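Local structure of PduO-type ATP--cob(I)alamin adenosyltransferase (Sulfolobus tokodaii, 1WOZ) at residues Ala111-Glu125 and Leu146-Ala160. The protein probably transfers the adenosyl group of ATP to cob(I)alamin, as a member of the PduO-type corrinoid adenosyltransferase family. Residues are numbered along the deposited sequence; the frame is centred on the assembly and turned at random.
Sequences ASVLHVTRSVARRVE and LNRLSSLLFAMALVA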
loop_
_atom_site.group_PDB
_atom_site.type_symbol
_atom_site.label_atom_id
_atom_site.label_comp_id
_atom_site.label_asym_id
_atom_site.label_seq_id
_atom_site.Cartn_x
_atom_site.Cartn_y
_atom_site.Cartn_z
ATOM N N ALA A 111 0.775 13.086 9.424
ATOM C CA ALA A 111 2.168 12.775 9.125
ATOM C C ALA A 111 2.306 11.286 8.749
ATOM O O ALA A 111 3.106 10.930 7.881
ATOM C CB ALA A 111 3.058 13.082 10.336
ATOM N N SER A 112 1.528 10.423 9.396
ATOM C CA SER A 112 1.637 8.993 9.109
ATOM C C SER A 112 1.224 8.677 7.681
ATOM O O SER A 112 1.898 7.899 7.010
ATOM C CB SER A 112 0.785 8.161 10.085
ATOM O OG SER A 112 1.268 8.308 11.412
ATOM N N VAL A 113 0.128 9.270 7.207
ATOM C CA VAL A 113 -0.291 8.989 5.840
ATOM C C VAL A 113 0.700 9.578 4.844
ATOM O O VAL A 113 0.916 9.010 3.758
ATOM C CB VAL A 113 -1.721 9.490 5.562
ATOM C CG1 VAL A 113 -2.149 9.078 4.145
ATOM C CG2 VAL A 113 -2.683 8.850 6.552
ATOM N N LEU A 114 1.314 10.710 5.205
ATOM C CA LEU A 114 2.337 11.320 4.343
ATOM C C LEU A 114 3.569 10.419 4.246
ATOM O O LEU A 114 4.176 10.310 3.171
ATOM C CB LEU A 114 2.735 12.711 4.871
ATOM C CG LEU A 114 1.629 13.761 4.555
ATOM C CD1 LEU A 114 1.820 15.002 5.438
ATOM C CD2 LEU A 114 1.665 14.156 3.072
ATOM N N HIS A 115 3.949 9.784 5.361
ATOM C CA HIS A 115 5.091 8.877 5.339
ATOM C C HIS A 115 4.783 7.628 4.512
ATOM O O HIS A 115 5.662 7.084 3.836
ATOM C CB HIS A 115 5.490 8.458 6.763
ATOM C CG HIS A 115 6.375 9.451 7.440
ATOM N ND1 HIS A 115 7.616 9.789 6.942
ATOM C CD2 HIS A 115 6.198 10.196 8.562
ATOM C CE1 HIS A 115 8.165 10.704 7.724
ATOM N NE2 HIS A 115 7.325 10.968 8.712
ATOM N N VAL A 116 3.548 7.138 4.596
ATOM C CA VAL A 116 3.197 5.975 3.787
ATOM C C VAL A 116 3.320 6.369 2.306
ATOM O O VAL A 116 3.883 5.633 1.485
ATOM C CB VAL A 116 1.741 5.512 4.055
ATOM C CG1 VAL A 116 1.283 4.575 2.931
ATOM C CG2 VAL A 116 1.649 4.812 5.426
ATOM N N THR A 117 2.788 7.540 1.979
ATOM C CA THR A 117 2.822 8.044 0.610
ATOM C C THR A 117 4.284 8.221 0.172
ATOM O O THR A 117 4.661 7.864 -0.951
ATOM C CB THR A 117 2.028 9.369 0.543
ATOM O OG1 THR A 117 0.696 9.112 1.008
ATOM C CG2 THR A 117 1.946 9.902 -0.889
ATOM N N ARG A 118 5.113 8.730 1.084
ATOM C CA ARG A 118 6.536 8.908 0.820
ATOM C C ARG A 118 7.222 7.552 0.493
ATOM O O ARG A 118 8.022 7.429 -0.454
ATOM C CB ARG A 118 7.177 9.563 2.064
ATOM C CG ARG A 118 8.715 9.713 2.062
ATOM C CD ARG A 118 9.243 10.029 3.508
ATOM N NE ARG A 118 8.924 8.927 4.425
ATOM C CZ ARG A 118 9.489 7.725 4.385
ATOM N NH1 ARG A 118 10.445 7.455 3.490
ATOM N NH2 ARG A 118 9.025 6.754 5.173
ATOM N N SER A 119 6.913 6.526 1.266
ATOM C CA SER A 119 7.528 5.212 1.024
ATOM C C SER A 119 7.061 4.606 -0.304
ATOM O O SER A 119 7.815 3.883 -0.977
ATOM C CB SER A 119 7.253 4.263 2.200
ATOM O OG SER A 119 5.901 3.865 2.248
ATOM N N VAL A 120 5.832 4.925 -0.709
ATOM C CA VAL A 120 5.347 4.415 -1.994
ATOM C C VAL A 120 6.065 5.182 -3.115
ATOM O O VAL A 120 6.449 4.591 -4.132
ATOM C CB VAL A 120 3.811 4.546 -2.101
ATOM C CG1 VAL A 120 3.316 4.182 -3.551
ATOM C CG2 VAL A 120 3.174 3.577 -1.096
ATOM N N ALA A 121 6.273 6.486 -2.922
ATOM C CA ALA A 121 6.977 7.280 -3.937
ATOM C C ALA A 121 8.389 6.693 -4.136
ATOM O O ALA A 121 8.887 6.591 -5.263
ATOM C CB ALA A 121 7.062 8.742 -3.498
ATOM N N ARG A 122 9.027 6.301 -3.033
ATOM C CA ARG A 122 10.358 5.715 -3.105
ATOM C C ARG A 122 10.324 4.361 -3.816
ATOM O O ARG A 122 11.260 4.030 -4.566
ATOM C CB ARG A 122 10.980 5.622 -1.693
ATOM C CG ARG A 122 11.476 7.006 -1.222
ATOM C CD ARG A 122 12.081 7.005 0.190
ATOM N NE ARG A 122 13.245 6.128 0.367
ATOM C CZ ARG A 122 14.525 6.467 0.183
ATOM N NH1 ARG A 122 14.865 7.687 -0.205
ATOM N NH2 ARG A 122 15.486 5.581 0.435
ATOM N N ARG A 123 9.231 3.604 -3.660
ATOM C CA ARG A 123 9.127 2.321 -4.353
ATOM C C ARG A 123 8.990 2.576 -5.868
ATOM O O ARG A 123 9.611 1.871 -6.690
ATOM C CB ARG A 123 7.945 1.485 -3.817
ATOM C CG ARG A 123 7.416 0.424 -4.825
ATOM C CD ARG A 123 6.709 -0.755 -4.150
ATOM N NE ARG A 123 5.610 -0.375 -3.253
ATOM C CZ ARG A 123 4.351 -0.190 -3.636
ATOM N NH1 ARG A 123 4.032 -0.336 -4.919
ATOM N NH2 ARG A 123 3.404 0.086 -2.733
ATOM N N VAL A 124 8.202 3.584 -6.242
ATOM C CA VAL A 124 8.037 3.933 -7.655
ATOM C C VAL A 124 9.385 4.422 -8.211
ATOM O O VAL A 124 9.758 4.083 -9.340
ATOM C CB VAL A 124 6.965 5.049 -7.854
ATOM C CG1 VAL A 124 6.812 5.384 -9.378
ATOM C CG2 VAL A 124 5.620 4.580 -7.273
ATOM N N GLU A 125 10.119 5.200 -7.417
ATOM C CA GLU A 125 11.441 5.691 -7.849
ATOM C C GLU A 125 12.390 4.519 -8.155
ATOM O O GLU A 125 13.048 4.502 -9.209
ATOM C CB GLU A 125 12.073 6.589 -6.774
ATOM C CG GLU A 125 13.476 7.083 -7.184
ATOM C CD GLU A 125 14.206 7.835 -6.087
ATOM O OE1 GLU A 125 13.653 7.993 -4.971
ATOM O OE2 GLU A 125 15.349 8.277 -6.348
ATOM N N LEU A 146 10.627 12.194 -9.109
ATOM C CA LEU A 146 10.204 11.221 -8.102
ATOM C C LEU A 146 11.084 11.287 -6.849
ATOM O O LEU A 146 10.575 11.188 -5.729
ATOM C CB LEU A 146 10.221 9.814 -8.703
ATOM C CG LEU A 146 9.094 9.540 -9.721
ATOM C CD1 LEU A 146 9.330 8.187 -10.351
ATOM C CD2 LEU A 146 7.689 9.598 -9.034
ATOM N N ASN A 147 12.392 11.459 -7.043
ATOM C CA ASN A 147 13.335 11.570 -5.923
ATOM C C ASN A 147 13.028 12.814 -5.086
ATOM O O ASN A 147 12.981 12.741 -3.847
ATOM C CB ASN A 147 14.777 11.589 -6.464
ATOM C CG ASN A 147 15.842 11.753 -5.357
ATOM O OD1 ASN A 147 16.201 12.869 -4.990
ATOM N ND2 ASN A 147 16.342 10.636 -4.839
ATOM N N ARG A 148 12.793 13.948 -5.741
ATOM C CA ARG A 148 12.487 15.198 -5.037
ATOM C C ARG A 148 11.136 15.121 -4.351
ATOM O O ARG A 148 10.921 15.751 -3.315
ATOM C CB ARG A 148 12.410 16.386 -6.004
ATOM C CG ARG A 148 13.719 17.070 -6.407
ATOM C CD ARG A 148 14.979 16.400 -5.940
ATOM N NE ARG A 148 16.132 17.044 -6.572
ATOM C CZ ARG A 148 17.212 16.400 -6.981
ATOM N NH1 ARG A 148 17.303 15.098 -6.814
ATOM N NH2 ARG A 148 18.185 17.053 -7.600
ATOM N N LEU A 149 10.203 14.388 -4.960
ATOM C CA LEU A 149 8.880 14.279 -4.366
ATOM C C LEU A 149 8.926 13.603 -3.003
ATOM O O LEU A 149 8.234 14.028 -2.075
ATOM C CB LEU A 149 7.945 13.505 -5.302
ATOM C CG LEU A 149 6.550 13.185 -4.766
ATOM C CD1 LEU A 149 5.808 14.441 -4.424
ATOM C CD2 LEU A 149 5.784 12.404 -5.867
ATOM N N SER A 150 9.704 12.539 -2.873
ATOM C CA SER A 150 9.738 11.887 -1.574
ATOM C C SER A 150 10.312 12.821 -0.490
ATOM O O SER A 150 9.871 12.776 0.663
ATOM C CB SER A 150 10.505 10.568 -1.649
ATOM O OG SER A 150 11.868 10.770 -1.953
ATOM N N SER A 151 11.264 13.687 -0.849
ATOM C CA SER A 151 11.802 14.612 0.158
ATOM C C SER A 151 10.746 15.665 0.533
ATOM O O SER A 151 10.672 16.096 1.687
ATOM C CB SER A 151 13.067 15.311 -0.358
ATOM O OG SER A 151 14.076 14.356 -0.601
ATOM N N LEU A 152 9.947 16.092 -0.453
ATOM C CA LEU A 152 8.883 17.049 -0.182
ATOM C C LEU A 152 7.857 16.410 0.781
ATOM O O LEU A 152 7.402 17.045 1.737
ATOM C CB LEU A 152 8.185 17.460 -1.497
ATOM C CG LEU A 152 6.875 18.237 -1.330
ATOM C CD1 LEU A 152 7.114 19.506 -0.516
ATOM C CD2 LEU A 152 6.288 18.558 -2.713
ATOM N N LEU A 153 7.475 15.163 0.511
ATOM C CA LEU A 153 6.513 14.471 1.367
ATOM C C LEU A 153 7.053 14.354 2.805
ATOM O O LEU A 153 6.300 14.491 3.770
ATOM C CB LEU A 153 6.202 13.088 0.786
ATOM C CG LEU A 153 5.373 13.121 -0.523
ATOM C CD1 LEU A 153 5.379 11.744 -1.175
ATOM C CD2 LEU A 153 3.927 13.564 -0.231
ATOM N N PHE A 154 8.350 14.078 2.921
ATOM C CA PHE A 154 9.033 13.970 4.218
ATOM C C PHE A 154 8.934 15.320 4.941
ATOM O O PHE A 154 8.521 15.392 6.095
ATOM C CB PHE A 154 10.500 13.578 3.971
ATOM C CG PHE A 154 11.313 13.403 5.230
ATOM C CD1 PHE A 154 11.976 14.482 5.799
ATOM C CD2 PHE A 154 11.410 12.158 5.847
ATOM C CE1 PHE A 154 12.737 14.329 6.979
ATOM C CE2 PHE A 154 12.163 11.983 7.028
ATOM C CZ PHE A 154 12.829 13.077 7.594
ATOM N N ALA A 155 9.270 16.405 4.248
ATOM C CA ALA A 155 9.197 17.724 4.879
ATOM C C ALA A 155 7.785 18.062 5.302
ATOM O O ALA A 155 7.567 18.684 6.350
ATOM C CB ALA A 155 9.748 18.804 3.918
HETATM N N MSE A 156 6.804 17.636 4.503
HETATM C CA MSE A 156 5.429 17.917 4.863
HETATM C C MSE A 156 5.030 17.132 6.105
HETATM O O MSE A 156 4.277 17.631 6.926
HETATM C CB MSE A 156 4.469 17.560 3.718
HETATM C CG MSE A 156 4.576 18.444 2.499
HETATM SE SE MSE A 156 3.236 17.753 1.232
HETATM C CE MSE A 156 3.164 19.227 -0.041
ATOM N N ALA A 157 5.522 15.904 6.237
ATOM C CA ALA A 157 5.190 15.089 7.405
ATOM C C ALA A 157 5.753 15.727 8.688
ATOM O O ALA A 157 5.124 15.658 9.747
ATOM C CB ALA A 157 5.732 13.650 7.228
ATOM N N LEU A 158 6.930 16.348 8.591
ATOM C CA LEU A 158 7.521 17.035 9.752
ATOM C C LEU A 158 6.622 18.201 10.180
ATOM O O LEU A 158 6.373 18.409 11.379
ATOM C CB LEU A 158 8.904 17.613 9.404
ATOM C CG LEU A 158 9.977 16.639 8.912
ATOM C CD1 LEU A 158 11.257 17.416 8.604
ATOM C CD2 LEU A 158 10.220 15.548 9.974
ATOM N N VAL A 159 6.158 18.977 9.200
ATOM C CA VAL A 159 5.302 20.109 9.492
ATOM C C VAL A 159 3.948 19.636 10.025
ATOM O O VAL A 159 3.383 20.262 10.949
ATOM C CB VAL A 159 5.123 21.027 8.246
ATOM C CG1 VAL A 159 4.025 22.067 8.515
ATOM C CG2 VAL A 159 6.462 21.758 7.945
ATOM N N ALA A 160 3.433 18.530 9.477
ATOM C CA ALA A 160 2.156 17.982 9.955
ATOM C C ALA A 160 2.229 17.672 11.455
ATOM O O ALA A 160 1.289 17.989 12.221
ATOM C CB ALA A 160 1.802 16.691 9.191
HETATM O O HOH W 1 11.272 9.002 -4.193
#
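The methyl of Ala157 lies over one face of the His115 imidazole in a CH-pi contact, CB 3.8 Å from the ring centroid, while the ring's edge, near its plane, meets CD2 of Phe154. Arg118 NE lies in the imidazole plane and donates to His115 ND1 (3.0 Å), helping to set the rotation of the ring, though ND1 is tilted 21° from the guanidinium plane. Arg118 CD sits at the edge of the Phe154 ring, 3.8 Å from CD2, with guanidinium and phenyl planes 83° apart. The guanidinium itself forms a salt bridge through NH2 with Asp32 of the second subunit, linking the helix pair to that neighbour. These groups flank an antiparallel pair within the five-helix bundle of the PduO-type adenosyltransferase fold, the body of each subunit in the trimer, helix 109-134 running against helix 140-163 with local axes 8.4 Å apart. Between the helices the packing is knobs-into-holes: Leu114 drops among Leu153, Met156, Ala157 and Ala160, and Leu153 answers among Leu114, Thr117, Arg118 and Ala121. Where Ala111 meets Ala157, small side chains let the backbones close to 4.2 Å between CA atoms. At the other end Glu125, its CG anti to the backbone N (chi1 178°) and the chain extended, takes a bond on the syn side of OE2 from Asn147 ND2 (3.0 Å), the two flat groups nearly perpendicular. Water 1 donates both to Glu125 OE1 (2.7 Å) and to Leu146 O, bridging the carboxylate to the facing backbone. An alanine here would probably leave Asn147 ND2 without this acceptor and Lys20 of the second subunit without this carboxylate partner.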